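Local coordinates for epimerase family protein SDR39U1 (Homo sapiens, PDB 4B4O) that is a putative NADP-dependent oxidoreductase of the short-chain dehydrogenase/reductase family and binds NADPH, at residues A[188-193]-A[223-228]; A[151-156]-A[213-218]; A[117-122]-A[264-269]. The protein carries 3 engineered substitutions. All coordinates share one frame; numbering follows the deposited sequence.

Interaction 1 of 3, residues A[188-193]-A[223-228]; sequences QFFPWI and ATNAEF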
loop_
_atom_site.group_PDB
_atom_site.type_symbol
_atom_site.label_atom_id
_atom_site.label_comp_id
_atom_site.label_asym_id
_atom_site.label_seq_id
_atom_site.Cartn_x
_atom_site.Cartn_y
_atom_site.Cartn_z
ATOM N N GLN A 188 12.469 1.549 15.944
ATOM C CA GLN A 188 11.220 2.039 15.379
ATOM C C GLN A 188 10.283 0.906 14.935
ATOM O O GLN A 188 10.721 -0.153 14.507
ATOM C CB GLN A 188 11.489 2.992 14.216
ATOM C CG GLN A 188 12.069 2.371 12.946
ATOM C CD GLN A 188 13.576 2.212 12.950
ATOM O OE1 GLN A 188 14.226 2.150 14.005
ATOM N NE2 GLN A 188 14.137 2.113 11.747
ATOM N N PHE A 189 8.986 1.124 15.091
ATOM C CA PHE A 189 8.006 0.152 14.667
ATOM C C PHE A 189 8.065 -0.024 13.150
ATOM O O PHE A 189 8.315 0.929 12.384
ATOM C CB PHE A 189 6.599 0.535 15.107
ATOM C CG PHE A 189 6.392 0.485 16.592
ATOM C CD1 PHE A 189 6.419 -0.728 17.281
ATOM C CD2 PHE A 189 6.161 1.649 17.308
ATOM C CE1 PHE A 189 6.236 -0.779 18.651
ATOM C CE2 PHE A 189 5.985 1.605 18.680
ATOM C CZ PHE A 189 6.013 0.390 19.351
ATOM N N PHE A 190 7.855 -1.266 12.732
ATOM C CA PHE A 190 7.903 -1.644 11.342
ATOM C C PHE A 190 6.531 -2.216 10.950
ATOM O O PHE A 190 6.324 -3.426 11.028
ATOM C CB PHE A 190 9.015 -2.669 11.160
ATOM C CG PHE A 190 9.342 -2.976 9.740
ATOM C CD1 PHE A 190 10.063 -2.068 8.976
ATOM C CD2 PHE A 190 8.970 -4.177 9.175
ATOM C CE1 PHE A 190 10.360 -2.336 7.650
ATOM C CE2 PHE A 190 9.281 -4.472 7.859
ATOM C CZ PHE A 190 9.983 -3.554 7.093
ATOM N N PRO A 191 5.572 -1.335 10.580
ATOM C CA PRO A 191 4.273 -1.830 10.101
ATOM C C PRO A 191 4.455 -2.454 8.723
ATOM O O PRO A 191 4.968 -1.787 7.819
ATOM C CB PRO A 191 3.409 -0.562 10.005
ATOM C CG PRO A 191 4.368 0.546 9.824
ATOM C CD PRO A 191 5.655 0.131 10.509
ATOM N N TRP A 192 4.054 -3.709 8.581
ATOM C CA TRP A 192 4.291 -4.432 7.354
ATOM C C TRP A 192 3.121 -5.314 7.063
ATOM O O TRP A 192 2.312 -5.599 7.955
ATOM C CB TRP A 192 5.555 -5.266 7.505
ATOM C CG TRP A 192 5.393 -6.345 8.531
ATOM C CD1 TRP A 192 5.629 -6.268 9.880
ATOM C CD2 TRP A 192 4.884 -7.701 8.305
ATOM N NE1 TRP A 192 5.324 -7.441 10.483
ATOM C CE2 TRP A 192 4.870 -8.343 9.600
ATOM C CE3 TRP A 192 4.450 -8.412 7.182
ATOM C CZ2 TRP A 192 4.437 -9.636 9.768
ATOM C CZ3 TRP A 192 4.012 -9.716 7.356
ATOM C CH2 TRP A 192 4.014 -10.317 8.629
ATOM N N ILE A 193 3.033 -5.783 5.824
ATOM C CA ILE A 193 2.059 -6.799 5.430
ATOM C C ILE A 193 2.627 -7.594 4.259
ATOM O O ILE A 193 3.349 -7.052 3.417
ATOM C CB ILE A 193 0.705 -6.172 5.025
ATOM C CG1 ILE A 193 -0.373 -7.246 4.867
ATOM C CG2 ILE A 193 0.811 -5.337 3.735
ATOM C CD1 ILE A 193 -1.772 -6.664 4.762
ATOM N N ALA A 223 6.470 -6.073 15.030
ATOM C CA ALA A 223 7.848 -6.019 14.610
ATOM C C ALA A 223 8.391 -4.612 14.768
ATOM O O ALA A 223 7.701 -3.634 14.487
ATOM C CB ALA A 223 8.004 -6.475 13.164
ATOM N N THR A 224 9.636 -4.535 15.248
ATOM C CA THR A 224 10.455 -3.325 15.118
ATOM C C THR A 224 11.348 -3.528 13.893
ATOM O O THR A 224 11.500 -4.644 13.410
ATOM C CB THR A 224 11.349 -3.086 16.352
ATOM O OG1 THR A 224 12.275 -4.177 16.475
ATOM C CG2 THR A 224 10.514 -2.932 17.610
ATOM N N ASN A 225 11.959 -2.454 13.413
ATOM C CA ASN A 225 12.917 -2.561 12.321
ATOM C C ASN A 225 14.107 -3.480 12.640
ATOM O O ASN A 225 14.546 -4.221 11.771
ATOM C CB ASN A 225 13.421 -1.171 11.912
ATOM C CG ASN A 225 14.556 -1.220 10.917
ATOM O OD1 ASN A 225 15.714 -1.419 11.291
ATOM N ND2 ASN A 225 14.232 -1.053 9.635
ATOM N N ALA A 226 14.625 -3.423 13.876
ATOM C CA ALA A 226 15.697 -4.338 14.310
ATOM C C ALA A 226 15.237 -5.774 14.187
ATOM O O ALA A 226 15.971 -6.623 13.669
ATOM C CB ALA A 226 16.129 -4.066 15.735
ATOM N N GLU A 227 14.015 -6.056 14.634
ATOM C CA GLU A 227 13.463 -7.435 14.536
ATOM C C GLU A 227 13.278 -7.878 13.071
ATOM O O GLU A 227 13.574 -9.011 12.719
ATOM C CB GLU A 227 12.152 -7.584 15.347
ATOM C CG GLU A 227 11.428 -8.943 15.193
ATOM C CD GLU A 227 9.997 -8.952 15.775
ATOM O OE1 GLU A 227 9.757 -8.142 16.728
ATOM O OE2 GLU A 227 9.111 -9.727 15.289
ATOM N N PHE A 228 12.844 -6.963 12.218
ATOM C CA PHE A 228 12.784 -7.235 10.784
ATOM C C PHE A 228 14.140 -7.642 10.170
ATOM O O PHE A 228 14.229 -8.617 9.428
ATOM C CB PHE A 228 12.229 -6.014 10.011
ATOM C CG PHE A 228 12.443 -6.102 8.535
ATOM C CD1 PHE A 228 11.645 -6.926 7.771
ATOM C CD2 PHE A 228 13.483 -5.429 7.929
ATOM C CE1 PHE A 228 11.854 -7.055 6.418
ATOM C CE2 PHE A 228 13.716 -5.561 6.570
ATOM C CZ PHE A 228 12.894 -6.372 5.810
#
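Ala223 meets the extended run 188-193 through both its carbonyl and its methyl group. Its O accepts the Phe190 N-H at 3.0 Å, while its CB rests against the pyrrole part of the Trp192 indole, 3.9 Å from NE1. That indole N-H is itself bonded to Ser221 OG, which also takes the backbone N-H of Ala223, so one hydroxyl ties the tryptophan to the start of 223-228. Next, Thr224 pairs with Phe189 in a single backbone bridge, their CA atoms 4.3 Å apart. The threonine side chain turns to its own helix: Thr224 is at the N-cap, and its OG1 accepts from Glu227 N at 3.2 Å, a capping bond. Asn225, in the first turn, sends its N-H to Gln188 O (2.8 Å) and lays its amide flat on that of Gln188, the planes only 7° apart. The two amides run alongside each other without bonding, Gln188 NE2 standing 3.4 Å from Asn225 CB. Ile183 grips both, its O taking Gln188 NE2 and its N donating to Asn225 OD1, with Leu261 O as a second acceptor for the glutamine; these bonds help hold the two amide planes. One turn further along, Phe228 forms an offset stack with Phe190, centroids 4.4 Å apart and planes at 26°. With CG anti to the backbone N (chi1 -170°), Phe190 swings its ring toward the first turn of the helix, placing CZ above the centre of the Phe228 ring, and Phe228 CB in turn lies over the Phe190 face. Met168 and Met171 of helix 166-176 and Leu288 of helix 284-293 pack around Phe228. The whole is a threonine N-capped helix start bridged to the loop that leads into strand 192-194 of the Rossmann-type sheet.

Interaction 2 of 3, residues A[151-156]-A[213-218]; sequences RQVVVR and GVLNGV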
loop_
_atom_site.group_PDB
_atom_site.type_symbol
_atom_site.label_atom_id
_atom_site.label_comp_id
_atom_site.label_asym_id
_atom_site.label_seq_id
_atom_site.Cartn_x
_atom_site.Cartn_y
_atom_site.Cartn_z
ATOM N N ARG A 151 -20.550 1.225 -1.956
ATOM C CA ARG A 151 -19.843 0.872 -0.730
ATOM C C ARG A 151 -18.386 1.350 -0.816
ATOM O O ARG A 151 -17.742 1.177 -1.838
ATOM C CB ARG A 151 -19.909 -0.632 -0.567
ATOM C CG ARG A 151 -19.744 -1.120 0.849
ATOM C CD ARG A 151 -20.236 -2.547 0.985
ATOM N NE ARG A 151 -19.776 -3.412 -0.101
ATOM C CZ ARG A 151 -18.542 -3.882 -0.225
ATOM N NH1 ARG A 151 -17.595 -3.567 0.656
ATOM N NH2 ARG A 151 -18.231 -4.657 -1.246
ATOM N N GLN A 152 -17.892 1.991 0.244
ATOM C CA GLN A 152 -16.570 2.633 0.218
ATOM C C GLN A 152 -15.633 2.035 1.253
ATOM O O GLN A 152 -15.996 1.880 2.427
ATOM C CB GLN A 152 -16.679 4.148 0.442
ATOM C CG GLN A 152 -17.542 4.839 -0.596
ATOM C CD GLN A 152 -17.476 6.336 -0.569
ATOM O OE1 GLN A 152 -16.428 6.962 -0.782
ATOM N NE2 GLN A 152 -18.624 6.929 -0.366
ATOM N N VAL A 153 -14.425 1.699 0.808
ATOM C CA VAL A 153 -13.409 1.149 1.693
ATOM C C VAL A 153 -12.080 1.864 1.425
ATOM O O VAL A 153 -11.742 2.161 0.286
ATOM C CB VAL A 153 -13.217 -0.378 1.500
ATOM C CG1 VAL A 153 -12.136 -0.886 2.443
ATOM C CG2 VAL A 153 -14.506 -1.127 1.764
ATOM N N VAL A 154 -11.339 2.154 2.486
ATOM C CA VAL A 154 -9.992 2.662 2.341
ATOM C C VAL A 154 -9.098 1.743 3.145
ATOM O O VAL A 154 -9.315 1.558 4.327
ATOM C CB VAL A 154 -9.846 4.107 2.849
ATOM C CG1 VAL A 154 -8.384 4.481 2.902
ATOM C CG2 VAL A 154 -10.617 5.068 1.963
ATOM N N VAL A 155 -8.097 1.171 2.495
ATOM C CA VAL A 155 -7.114 0.330 3.165
ATOM C C VAL A 155 -5.812 1.104 3.325
ATOM O O VAL A 155 -5.124 1.402 2.345
ATOM C CB VAL A 155 -6.890 -0.996 2.384
ATOM C CG1 VAL A 155 -5.964 -1.936 3.137
ATOM C CG2 VAL A 155 -8.228 -1.695 2.121
ATOM N N ARG A 156 -5.491 1.473 4.556
ATOM C CA ARG A 156 -4.231 2.136 4.848
ATOM C C ARG A 156 -3.176 1.049 5.022
ATOM O O ARG A 156 -3.182 0.307 6.010
ATOM C CB ARG A 156 -4.336 2.968 6.120
ATOM C CG ARG A 156 -5.178 4.229 5.967
ATOM C CD ARG A 156 -5.612 4.791 7.310
ATOM N NE ARG A 156 -6.466 5.968 7.160
ATOM C CZ ARG A 156 -7.091 6.582 8.148
ATOM N NH1 ARG A 156 -6.975 6.146 9.394
ATOM N NH2 ARG A 156 -7.819 7.647 7.892
ATOM N N GLY A 213 -15.509 1.488 5.123
ATOM C CA GLY A 213 -14.661 2.390 5.900
ATOM C C GLY A 213 -13.197 2.049 5.880
ATOM O O GLY A 213 -12.686 1.453 4.941
ATOM N N VAL A 214 -12.509 2.468 6.929
ATOM C CA VAL A 214 -11.058 2.376 6.984
ATOM C C VAL A 214 -10.631 1.039 7.569
ATOM O O VAL A 214 -11.146 0.623 8.602
ATOM C CB VAL A 214 -10.425 3.457 7.858
ATOM C CG1 VAL A 214 -8.944 3.160 7.990
ATOM C CG2 VAL A 214 -10.663 4.827 7.262
ATOM N N LEU A 215 -9.695 0.386 6.876
ATOM C CA LEU A 215 -9.073 -0.856 7.314
ATOM C C LEU A 215 -7.549 -0.702 7.284
ATOM O O LEU A 215 -6.987 -0.182 6.327
ATOM C CB LEU A 215 -9.459 -2.007 6.368
ATOM C CG LEU A 215 -10.937 -2.331 6.160
ATOM C CD1 LEU A 215 -11.093 -3.383 5.081
ATOM C CD2 LEU A 215 -11.554 -2.755 7.482
ATOM N N ASN A 216 -6.888 -1.147 8.338
ATOM C CA ASN A 216 -5.430 -1.048 8.390
ATOM C C ASN A 216 -4.849 -2.258 7.722
ATOM O O ASN A 216 -5.066 -3.382 8.175
ATOM C CB ASN A 216 -4.907 -0.921 9.828
ATOM C CG ASN A 216 -5.070 0.477 10.396
ATOM O OD1 ASN A 216 -5.032 1.474 9.661
ATOM N ND2 ASN A 216 -5.255 0.561 11.711
ATOM N N GLY A 217 -4.159 -2.029 6.615
ATOM C CA GLY A 217 -3.532 -3.099 5.851
ATOM C C GLY A 217 -2.165 -3.488 6.394
ATOM O O GLY A 217 -1.131 -3.250 5.749
ATOM N N VAL A 218 -2.177 -4.041 7.604
ATOM C CA VAL A 218 -0.966 -4.464 8.313
ATOM C C VAL A 218 -1.181 -5.830 8.932
ATOM O O VAL A 218 -2.323 -6.189 9.266
ATOM C CB VAL A 218 -0.539 -3.455 9.392
ATOM C CG1 VAL A 218 -0.226 -2.136 8.713
ATOM C CG2 VAL A 218 -1.598 -3.273 10.481
#
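Val154 and Val214 sit in matching positions on two neighbouring parallel strands of the Rossmann-type sheet, 151-161 and 213-217, whose local axes approach to 4.4 Å and diverge by 26°. Backbone N-H and C=O groups alternate between the partners in the usual parallel ladder: Gly213 N to Gln152 O, Val154 N to Gly213 O, Leu215 N to Val154 O, Arg156 N to Leu215 O and Gly217 N to Arg156 O. The face that carries Val153, Val155 and Leu215 is the densely packed one. There Val153 CG1 meets Leu215 CD1 at 3.8 Å; helix 195-207 lies on both valines, and Arg271 and Thr272 of helix 270-274 reach Leu215. The opposite face is looser at Val154 and Val214, which are partly exposed. At the start of the second strand Gly213, also partly exposed, has a positive phi that suits a residue without a side chain. Further along the face of Val154 and Val214, the buried Arg156 covers Val214. Its chain is extended from CG to NE and crosses Val214, bringing CD to 3.8 Å from CG1, and the same methyl stands 3.5 Å above the guanidinium plane, toward its rim. The polar end is well satisfied: NE forms a salt bridge with Glu140, NH1 bonds Tyr112 OH, and Tyr111 adds a cation-pi contact. Tyr112 OH also bonds Asn216 OD1, so this hydroxyl links the ends of Arg156 and Asn216. A leucine in place of Arg156 would probably leave the Glu140 carboxylate without its charged mate and uncover Val214 CG1. Where strand 213-217 ends, Gly217 is the centre of an inverse gamma turn, and its CA lies 3.8 Å from Val155 CG1.

Interaction 3 of 3, residues A[117-122]-A[264-269]; sequences TAEYDE and GQKVIP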
loop_
_atom_site.group_PDB
_atom_site.type_symbol
_atom_site.label_atom_id
_atom_site.label_comp_id
_atom_site.label_asym_id
_atom_site.label_seq_id
_atom_site.Cartn_x
_atom_site.Cartn_y
_atom_site.Cartn_z
ATOM N N THR A 117 5.957 5.230 21.449
ATOM C CA THR A 117 5.069 4.855 22.549
ATOM C C THR A 117 3.599 4.675 22.127
ATOM O O THR A 117 2.896 3.892 22.736
ATOM C CB THR A 117 5.139 5.918 23.669
ATOM O OG1 THR A 117 4.648 7.171 23.157
ATOM C CG2 THR A 117 6.599 6.077 24.197
ATOM N N ALA A 118 3.134 5.412 21.120
ATOM C CA ALA A 118 1.715 5.402 20.768
ATOM C C ALA A 118 1.297 4.094 20.109
ATOM O O ALA A 118 2.136 3.301 19.651
ATOM C CB ALA A 118 1.355 6.566 19.861
ATOM N N GLU A 119 -0.011 3.886 20.083
ATOM C CA GLU A 119 -0.630 2.736 19.457
ATOM C C GLU A 119 -1.875 3.210 18.709
ATOM O O GLU A 119 -2.703 3.918 19.267
ATOM C CB GLU A 119 -0.989 1.700 20.528
ATOM C CG GLU A 119 -1.805 0.534 20.020
ATOM C CD GLU A 119 -1.955 -0.594 21.044
ATOM O OE1 GLU A 119 -0.936 -1.315 21.301
ATOM O OE2 GLU A 119 -3.110 -0.807 21.514
ATOM N N TYR A 120 -2.017 2.813 17.457
ATOM C CA TYR A 120 -3.077 3.323 16.606
ATOM C C TYR A 120 -3.958 2.204 16.084
ATOM O O TYR A 120 -3.473 1.117 15.810
ATOM C CB TYR A 120 -2.462 4.060 15.407
ATOM C CG TYR A 120 -1.539 5.202 15.793
ATOM C CD1 TYR A 120 -2.053 6.441 16.114
ATOM C CD2 TYR A 120 -0.163 5.024 15.851
ATOM C CE1 TYR A 120 -1.228 7.470 16.482
ATOM C CE2 TYR A 120 0.670 6.054 16.224
ATOM C CZ TYR A 120 0.133 7.271 16.540
ATOM O OH TYR A 120 0.932 8.330 16.886
ATOM N N ASP A 121 -5.247 2.498 15.922
ATOM C CA ASP A 121 -6.118 1.681 15.076
ATOM C C ASP A 121 -6.832 2.547 14.052
ATOM O O ASP A 121 -6.524 3.725 13.903
ATOM C CB ASP A 121 -7.067 0.797 15.902
ATOM C CG ASP A 121 -8.177 1.563 16.603
ATOM O OD1 ASP A 121 -8.352 2.763 16.372
ATOM O OD2 ASP A 121 -8.876 0.930 17.429
ATOM N N GLU A 122 -7.806 1.972 13.362
ATOM C CA GLU A 122 -8.484 2.655 12.242
ATOM C C GLU A 122 -9.265 3.898 12.666
ATOM O O GLU A 122 -9.590 4.730 11.849
ATOM C CB GLU A 122 -9.399 1.682 11.482
ATOM C CG GLU A 122 -8.634 0.583 10.740
ATOM C CD GLU A 122 -8.334 -0.662 11.567
ATOM O OE1 GLU A 122 -8.563 -0.707 12.799
ATOM O OE2 GLU A 122 -7.897 -1.653 10.954
ATOM N N GLY A 264 8.525 5.124 12.850
ATOM C CA GLY A 264 7.422 4.194 12.691
ATOM C C GLY A 264 6.229 4.362 13.611
ATOM O O GLY A 264 6.285 5.054 14.614
ATOM N N GLN A 265 5.143 3.704 13.218
ATOM C CA GLN A 265 3.858 3.744 13.918
ATOM C C GLN A 265 3.525 2.326 14.341
ATOM O O GLN A 265 3.612 1.394 13.516
ATOM C CB GLN A 265 2.711 4.153 12.976
ATOM C CG GLN A 265 2.919 5.342 12.059
ATOM C CD GLN A 265 3.727 5.062 10.814
ATOM O OE1 GLN A 265 4.171 3.948 10.574
ATOM N NE2 GLN A 265 3.898 6.100 9.990
ATOM N N LYS A 266 3.075 2.142 15.573
ATOM C CA LYS A 266 2.519 0.849 15.967
ATOM C C LYS A 266 1.051 0.823 15.543
ATOM O O LYS A 266 0.229 1.570 16.073
ATOM C CB LYS A 266 2.693 0.649 17.468
ATOM C CG LYS A 266 1.932 -0.513 18.095
ATOM C CD LYS A 266 2.261 -1.883 17.506
ATOM C CE LYS A 266 1.638 -3.036 18.339
ATOM N NZ LYS A 266 1.635 -2.925 19.848
ATOM N N VAL A 267 0.718 0.003 14.554
ATOM C CA VAL A 267 -0.619 0.017 13.989
ATOM C C VAL A 267 -1.286 -1.339 14.207
ATOM O O VAL A 267 -0.784 -2.360 13.752
ATOM C CB VAL A 267 -0.618 0.397 12.482
ATOM C CG1 VAL A 267 -2.043 0.443 11.951
ATOM C CG2 VAL A 267 0.040 1.763 12.266
ATOM N N ILE A 268 -2.476 -1.310 14.817
ATOM C CA ILE A 268 -3.322 -2.490 14.967
ATOM C C ILE A 268 -4.416 -2.554 13.888
ATOM O O ILE A 268 -5.104 -1.574 13.620
ATOM C CB ILE A 268 -3.973 -2.494 16.341
ATOM C CG1 ILE A 268 -2.878 -2.481 17.403
ATOM C CG2 ILE A 268 -4.889 -3.688 16.477
ATOM C CD1 ILE A 268 -3.389 -2.077 18.783
ATOM N N PRO A 269 -4.588 -3.731 13.275
ATOM C CA PRO A 269 -5.631 -3.933 12.289
ATOM C C PRO A 269 -6.900 -4.424 12.962
ATOM O O PRO A 269 -7.329 -5.560 12.735
ATOM C CB PRO A 269 -5.030 -5.007 11.387
ATOM C CG PRO A 269 -4.199 -5.840 12.302
ATOM C CD PRO A 269 -3.785 -4.956 13.457
HETATM O O HOH W 1 3.523 4.247 17.498
#
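Tyr120 and Val267 form a single backbone bridge between two loop segments that run in roughly the same direction, 38° apart. Lys266 O accepts from Tyr120 N at 2.9 Å, and Tyr120 O takes the Ile268 N-H at 2.8 Å. Next to the bridge a water donates to Ala118 O (2.7 Å) and accepts from Lys266 N (2.9 Å), joining the backbones where no direct bond is made between those two groups. The Lys266 side chain starts beside this same carbonyl: CB lies 3.5 Å from Ala118 O and CG a little farther, at 4.1 Å. CG is anti to the backbone N (chi1 168°), and a bend at chi2 then carries CD and CE past without touching 117-122, on the flank where Phe189 and Ser222 adjoin the lysine. The tip comes back alongside the extended Glu119 chain, and NZ reaches OE1 at 3.4 Å in a salt bridge whose hydrogen bond is weak. Glu119 also crosses the end of Ile268. At the inner end, the Glu122 carboxylate lies against the Pro269 backbone, OE2 nearest CA; OE2 accepts from Asn216 N and OE1 from Arg271 N, while Asp121 pairs with Arg270. The two loops are thus joined chiefly by main-chain bonds and one water, to which the long ion pair at the exposed glutamate probably adds little.

In the fold
Interactions 1 and 2 both reach the same sheet, 188-193 through strand 192-194 and 151-156 through its neighbour 151-161, and both are largely buried. Interaction 2 is regular strand pairing with an aliphatic face, whereas interaction 1 joins a loop to a helix start by two backbone bonds together with stacked rings and amides. Interaction 3 is only partly buried, has no regular strand, and relies on backbone bonds, a water and charged side chains. The three touch one another: Asn216 of interaction 2 bonds Glu122 and Ile268 of interaction 3, Gln265 packs on Phe189 and Pro191, and Ile193 packs on Gly217. The loops of interaction 3 thus border both of the others.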